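D-glucosaminate-6-phosphate ammonia lyase (Salmonella typhimurium, PDB 7LCE) belongs to the selenocysteine synthase-like family within the pyridoxal-phosphate aminotransferase clan, its cofactor held as a lysine adduct. Local coordinates at residues L311-G325 with V357-D369. Numbering follows the deposited sequence.
Sequences LGLNAQDVEAQLRGG and VARLREIAEHAAD
L322 and I363 pack where helix 315-324 meets helix 357-365, the two axes coming within 10.3 Å at 121° between their N-to-C directions, closer to antiparallel than to parallel. I363 loses more surface to the other segment than any other residue. Its CD1 reaches Q321 CB at 3.7 Å, while Q321, extended beyond CG, runs obliquely over the isoleucine and brings OE1 beside CG1 and CG2. L322 CD2 fills the angle between R359 CG (3.8 Å), L360 CD2 and I363 CD1; L360 CD2 also meets V318 CG1 at 3.9 Å, the two side chains crossing nearly at right angles. R359 leaves its helix with CG anti to the backbone N (chi1 180°) and bends at chi2, which carries the guanidinium past L322 to the C-terminal end of helix 315-324. There NH2 gives a weak bond to Q321 O (3.0 Å, 126° at the hydrogen), and NH1 pairs with E362 OE1 at 3.4 Å. At the other end, A367 CB sits against L313 CD1 (3.6 Å), and A364 CB against L311 CD1 (3.7 Å). F341 of strand 340-343 touches V318, L322 and L360, so the helix pair rests on the small antiparallel sheet. Cohesion is therefore mainly apolar, with one arginine linking the helices at a partly exposed margin, where its charge probably complements the carbonyl end of helix 315-324.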
loop_
_atom_site.group_PDB
_atom_site.type_symbol
_atom_site.label_atom_id
_atom_site.label_comp_id
_atom_site.label_asym_id
_atom_site.label_seq_id
_atom_site.Cartn_x
_atom_site.Cartn_y
_atom_site.Cartn_z
ATOM N N LEU A 311 -34.809 -33.493 53.267
ATOM C CA LEU A 311 -35.175 -32.081 53.250
ATOM C C LEU A 311 -36.288 -31.803 52.248
ATOM O O LEU A 311 -37.243 -31.085 52.560
ATOM C CB LEU A 311 -33.944 -31.227 52.943
ATOM C CG LEU A 311 -34.113 -29.714 53.068
ATOM C CD1 LEU A 311 -34.169 -29.294 54.525
ATOM C CD2 LEU A 311 -32.974 -29.010 52.369
ATOM N N GLY A 312 -36.198 -32.384 51.055
ATOM C CA GLY A 312 -37.113 -32.079 49.976
ATOM C C GLY A 312 -36.532 -31.193 48.898
ATOM O O GLY A 312 -37.215 -30.929 47.901
ATOM N N LEU A 313 -35.297 -30.725 49.071
ATOM C CA LEU A 313 -34.617 -29.878 48.104
ATOM C C LEU A 313 -33.195 -30.383 47.912
ATOM O O LEU A 313 -32.582 -30.921 48.838
ATOM C CB LEU A 313 -34.567 -28.404 48.547
ATOM C CG LEU A 313 -35.812 -27.517 48.616
ATOM C CD1 LEU A 313 -36.792 -27.953 49.691
ATOM C CD2 LEU A 313 -35.384 -26.077 48.840
ATOM N N ASN A 314 -32.680 -30.221 46.696
ATOM C CA ASN A 314 -31.283 -30.535 46.449
ATOM C C ASN A 314 -30.406 -29.343 46.828
ATOM O O ASN A 314 -30.891 -28.244 47.108
ATOM C CB ASN A 314 -31.067 -30.930 44.988
ATOM C CG ASN A 314 -31.651 -29.925 44.023
ATOM O OD1 ASN A 314 -31.107 -28.837 43.840
ATOM N ND2 ASN A 314 -32.766 -30.283 43.397
ATOM N N ALA A 315 -29.090 -29.573 46.830
ATOM C CA ALA A 315 -28.161 -28.531 47.259
ATOM C C ALA A 315 -28.265 -27.293 46.379
ATOM O O ALA A 315 -28.112 -26.165 46.864
ATOM C CB ALA A 315 -26.732 -29.072 47.262
ATOM N N GLN A 316 -28.521 -27.478 45.082
ATOM C CA GLN A 316 -28.710 -26.326 44.204
ATOM C C GLN A 316 -29.908 -25.496 44.646
ATOM O O GLN A 316 -29.838 -24.263 44.689
ATOM C CB GLN A 316 -28.882 -26.783 42.756
ATOM C CG GLN A 316 -27.656 -27.447 42.154
ATOM C CD GLN A 316 -27.741 -27.558 40.643
ATOM O OE1 GLN A 316 -28.729 -27.145 40.034
ATOM N NE2 GLN A 316 -26.704 -28.118 40.030
ATOM N N ASP A 317 -31.014 -26.159 44.991
ATOM C CA ASP A 317 -32.193 -25.441 45.461
ATOM C C ASP A 317 -31.913 -24.726 46.777
ATOM O O ASP A 317 -32.409 -23.617 47.008
ATOM C CB ASP A 317 -33.368 -26.408 45.612
ATOM C CG ASP A 317 -33.801 -27.015 44.286
ATOM O OD1 ASP A 317 -33.287 -26.584 43.233
ATOM O OD2 ASP A 317 -34.654 -27.931 44.300
ATOM N N VAL A 318 -31.112 -25.341 47.650
ATOM C CA VAL A 318 -30.790 -24.717 48.930
ATOM C C VAL A 318 -29.897 -23.502 48.723
ATOM O O VAL A 318 -30.119 -22.441 49.320
ATOM C CB VAL A 318 -30.139 -25.741 49.877
ATOM C CG1 VAL A 318 -29.733 -25.073 51.180
ATOM C CG2 VAL A 318 -31.090 -26.894 50.139
ATOM N N GLU A 319 -28.873 -23.634 47.877
ATOM C CA GLU A 319 -27.962 -22.519 47.640
ATOM C C GLU A 319 -28.695 -21.340 47.016
ATOM O O GLU A 319 -28.408 -20.181 47.336
ATOM C CB GLU A 319 -26.800 -22.967 46.752
ATOM C CG GLU A 319 -25.572 -22.065 46.829
ATOM C CD GLU A 319 -25.661 -20.854 45.919
ATOM O OE1 GLU A 319 -26.457 -20.883 44.956
ATOM O OE2 GLU A 319 -24.931 -19.870 46.171
ATOM N N ALA A 320 -29.643 -21.619 46.116
ATOM C CA ALA A 320 -30.399 -20.545 45.480
ATOM C C ALA A 320 -31.252 -19.790 46.492
ATOM O O ALA A 320 -31.334 -18.557 46.448
ATOM C CB ALA A 320 -31.269 -21.109 44.359
ATOM N N GLN A 321 -31.900 -20.508 47.412
ATOM C CA GLN A 321 -32.707 -19.838 48.425
ATOM C C GLN A 321 -31.854 -19.088 49.441
ATOM O O GLN A 321 -32.352 -18.158 50.085
ATOM C CB GLN A 321 -33.620 -20.842 49.128
ATOM C CG GLN A 321 -34.701 -21.405 48.216
ATOM C CD GLN A 321 -35.747 -22.197 48.968
ATOM O OE1 GLN A 321 -35.879 -22.074 50.186
ATOM N NE2 GLN A 321 -36.510 -23.006 48.242
ATOM N N LEU A 322 -30.588 -19.476 49.610
ATOM C CA LEU A 322 -29.690 -18.693 50.450
ATOM C C LEU A 322 -29.402 -17.330 49.832
ATOM O O LEU A 322 -29.417 -16.310 50.531
ATOM C CB LEU A 322 -28.391 -19.459 50.686
ATOM C CG LEU A 322 -28.499 -20.636 51.652
ATOM C CD1 LEU A 322 -27.224 -21.459 51.623
ATOM C CD2 LEU A 322 -28.779 -20.127 53.054
ATOM N N ARG A 323 -29.143 -17.290 48.522
ATOM C CA ARG A 323 -28.878 -16.016 47.860
ATOM C C ARG A 323 -30.151 -15.196 47.690
ATOM O O ARG A 323 -30.149 -13.982 47.921
ATOM C CB ARG A 323 -28.230 -16.251 46.498
ATOM C CG ARG A 323 -26.858 -16.887 46.547
ATOM C CD ARG A 323 -26.336 -17.106 45.140
ATOM N NE ARG A 323 -27.248 -17.939 44.365
ATOM C CZ ARG A 323 -27.090 -18.231 43.082
ATOM N NH1 ARG A 323 -26.057 -17.777 42.391
ATOM N NH2 ARG A 323 -27.992 -18.998 42.475
ATOM N N GLY A 324 -31.244 -15.839 47.272
ATOM C CA GLY A 324 -32.464 -15.119 46.950
ATOM C C GLY A 324 -33.208 -14.560 48.144
ATOM O O GLY A 324 -34.049 -13.671 47.971
ATOM N N GLY A 325 -32.925 -15.055 49.345
ATOM C CA GLY A 325 -33.640 -14.611 50.527
ATOM C C GLY A 325 -33.449 -13.130 50.797
ATOM O O GLY A 325 -32.638 -12.442 50.179
ATOM N N VAL A 357 -27.453 -20.114 59.850
ATOM C CA VAL A 357 -28.153 -21.276 60.388
ATOM C C VAL A 357 -29.649 -21.005 60.467
ATOM O O VAL A 357 -30.470 -21.891 60.202
ATOM C CB VAL A 357 -27.573 -21.661 61.760
ATOM C CG1 VAL A 357 -28.186 -22.960 62.245
ATOM C CG2 VAL A 357 -26.060 -21.784 61.684
ATOM N N ALA A 358 -30.027 -19.776 60.827
ATOM C CA ALA A 358 -31.442 -19.430 60.901
ATOM C C ALA A 358 -32.101 -19.499 59.529
ATOM O O ALA A 358 -33.214 -20.021 59.393
ATOM C CB ALA A 358 -31.612 -18.039 61.510
ATOM N N ARG A 359 -31.433 -18.977 58.497
ATOM C CA ARG A 359 -31.994 -19.061 57.153
ATOM C C ARG A 359 -32.068 -20.509 56.687
ATOM O O ARG A 359 -33.033 -20.907 56.026
ATOM C CB ARG A 359 -31.164 -18.231 56.177
ATOM C CG ARG A 359 -31.675 -18.268 54.743
ATOM C CD ARG A 359 -32.934 -17.422 54.598
ATOM N NE ARG A 359 -33.474 -17.445 53.243
ATOM C CZ ARG A 359 -34.571 -18.098 52.886
ATOM N NH1 ARG A 359 -35.290 -18.771 53.768
ATOM N NH2 ARG A 359 -34.963 -18.062 51.616
ATOM N N LEU A 360 -31.058 -21.314 57.032
ATOM C CA LEU A 360 -31.103 -22.734 56.703
ATOM C C LEU A 360 -32.258 -23.416 57.420
ATOM O O LEU A 360 -32.937 -24.276 56.847
ATOM C CB LEU A 360 -29.779 -23.408 57.063
ATOM C CG LEU A 360 -28.583 -23.143 56.150
ATOM C CD1 LEU A 360 -27.335 -23.802 56.718
ATOM C CD2 LEU A 360 -28.866 -23.642 54.743
ATOM N N ARG A 361 -32.496 -23.040 58.676
ATOM C CA ARG A 361 -33.623 -23.604 59.409
ATOM C C ARG A 361 -34.947 -23.163 58.795
ATOM O O ARG A 361 -35.877 -23.968 58.668
ATOM C CB ARG A 361 -33.547 -23.185 60.877
ATOM C CG ARG A 361 -34.442 -23.985 61.805
ATOM C CD ARG A 361 -34.220 -23.599 63.261
ATOM N NE ARG A 361 -32.853 -23.823 63.714
ATOM C CZ ARG A 361 -31.990 -22.851 63.987
ATOM N NH1 ARG A 361 -32.311 -21.577 63.828
ATOM N NH2 ARG A 361 -30.776 -23.167 64.433
ATOM N N GLU A 362 -35.047 -21.888 58.401
ATOM C CA GLU A 362 -36.268 -21.397 57.766
ATOM C C GLU A 362 -36.523 -22.092 56.434
ATOM O O GLU A 362 -37.670 -22.426 56.111
ATOM C CB GLU A 362 -36.190 -19.882 57.567
ATOM C CG GLU A 362 -37.463 -19.270 56.998
ATOM C CD GLU A 362 -37.345 -17.775 56.767
ATOM O OE1 GLU A 362 -36.204 -17.269 56.683
ATOM O OE2 GLU A 362 -38.395 -17.104 56.677
ATOM N N ILE A 363 -35.467 -22.317 55.646
ATOM C CA ILE A 363 -35.622 -23.024 54.376
ATOM C C ILE A 363 -36.129 -24.438 54.618
ATOM O O ILE A 363 -36.934 -24.970 53.842
ATOM C CB ILE A 363 -34.290 -23.023 53.600
ATOM C CG1 ILE A 363 -33.971 -21.622 53.081
ATOM C CG2 ILE A 363 -34.331 -24.013 52.444
ATOM C CD1 ILE A 363 -32.554 -21.467 52.582
ATOM N N ALA A 364 -35.684 -25.061 55.710
ATOM C CA ALA A 364 -36.135 -26.410 56.031
ATOM C C ALA A 364 -37.607 -26.429 56.418
ATOM O O ALA A 364 -38.346 -27.334 56.013
ATOM C CB ALA A 364 -35.280 -26.996 57.150
ATOM N N GLU A 365 -38.053 -25.447 57.210
ATOM C CA GLU A 365 -39.458 -25.412 57.607
ATOM C C GLU A 365 -40.371 -25.283 56.398
ATOM O O GLU A 365 -41.405 -25.957 56.314
ATOM C CB GLU A 365 -39.712 -24.256 58.576
ATOM C CG GLU A 365 -39.179 -24.464 59.979
ATOM C CD GLU A 365 -39.441 -23.266 60.872
ATOM O OE1 GLU A 365 -39.978 -22.254 60.370
ATOM O OE2 GLU A 365 -39.114 -23.338 62.076
ATOM N N HIS A 366 -40.005 -24.426 55.448
ATOM C CA HIS A 366 -40.801 -24.248 54.244
ATOM C C HIS A 366 -40.601 -25.373 53.236
ATOM O O HIS A 366 -41.297 -25.399 52.214
ATOM C CB HIS A 366 -40.457 -22.899 53.609
ATOM C CG HIS A 366 -40.865 -21.724 54.445
ATOM N ND1 HIS A 366 -40.371 -20.454 54.238
ATOM C CD2 HIS A 366 -41.709 -21.631 55.500
ATOM C CE1 HIS A 366 -40.898 -19.629 55.124
ATOM N NE2 HIS A 366 -41.714 -20.317 55.903
ATOM N N ALA A 367 -39.669 -26.295 53.497
ATOM C CA ALA A 367 -39.557 -27.498 52.679
ATOM C C ALA A 367 -40.742 -28.430 52.895
ATOM O O ALA A 367 -41.239 -29.045 51.944
ATOM C CB ALA A 367 -38.244 -28.213 52.983
ATOM N N ALA A 368 -41.202 -28.556 54.140
ATOM C CA ALA A 368 -42.431 -29.277 54.438
ATOM C C ALA A 368 -43.667 -28.405 54.272
ATOM O O ALA A 368 -44.778 -28.890 54.510
ATOM C CB ALA A 368 -42.383 -29.842 55.861
ATOM N N ASP A 369 -43.472 -27.149 53.863
ATOM C CA ASP A 369 -44.484 -26.098 53.685
ATOM C C ASP A 369 -45.918 -26.472 54.060
ATOM O O ASP A 369 -46.767 -26.681 53.192
ATOM C CB ASP A 369 -44.457 -25.617 52.231
ATOM C CG ASP A 369 -44.904 -24.177 52.088
ATOM O OD1 ASP A 369 -44.996 -23.479 53.118
ATOM O OD2 ASP A 369 -45.150 -23.738 50.945
ATOM O OXT ASP A 369 -46.255 -26.568 55.240
#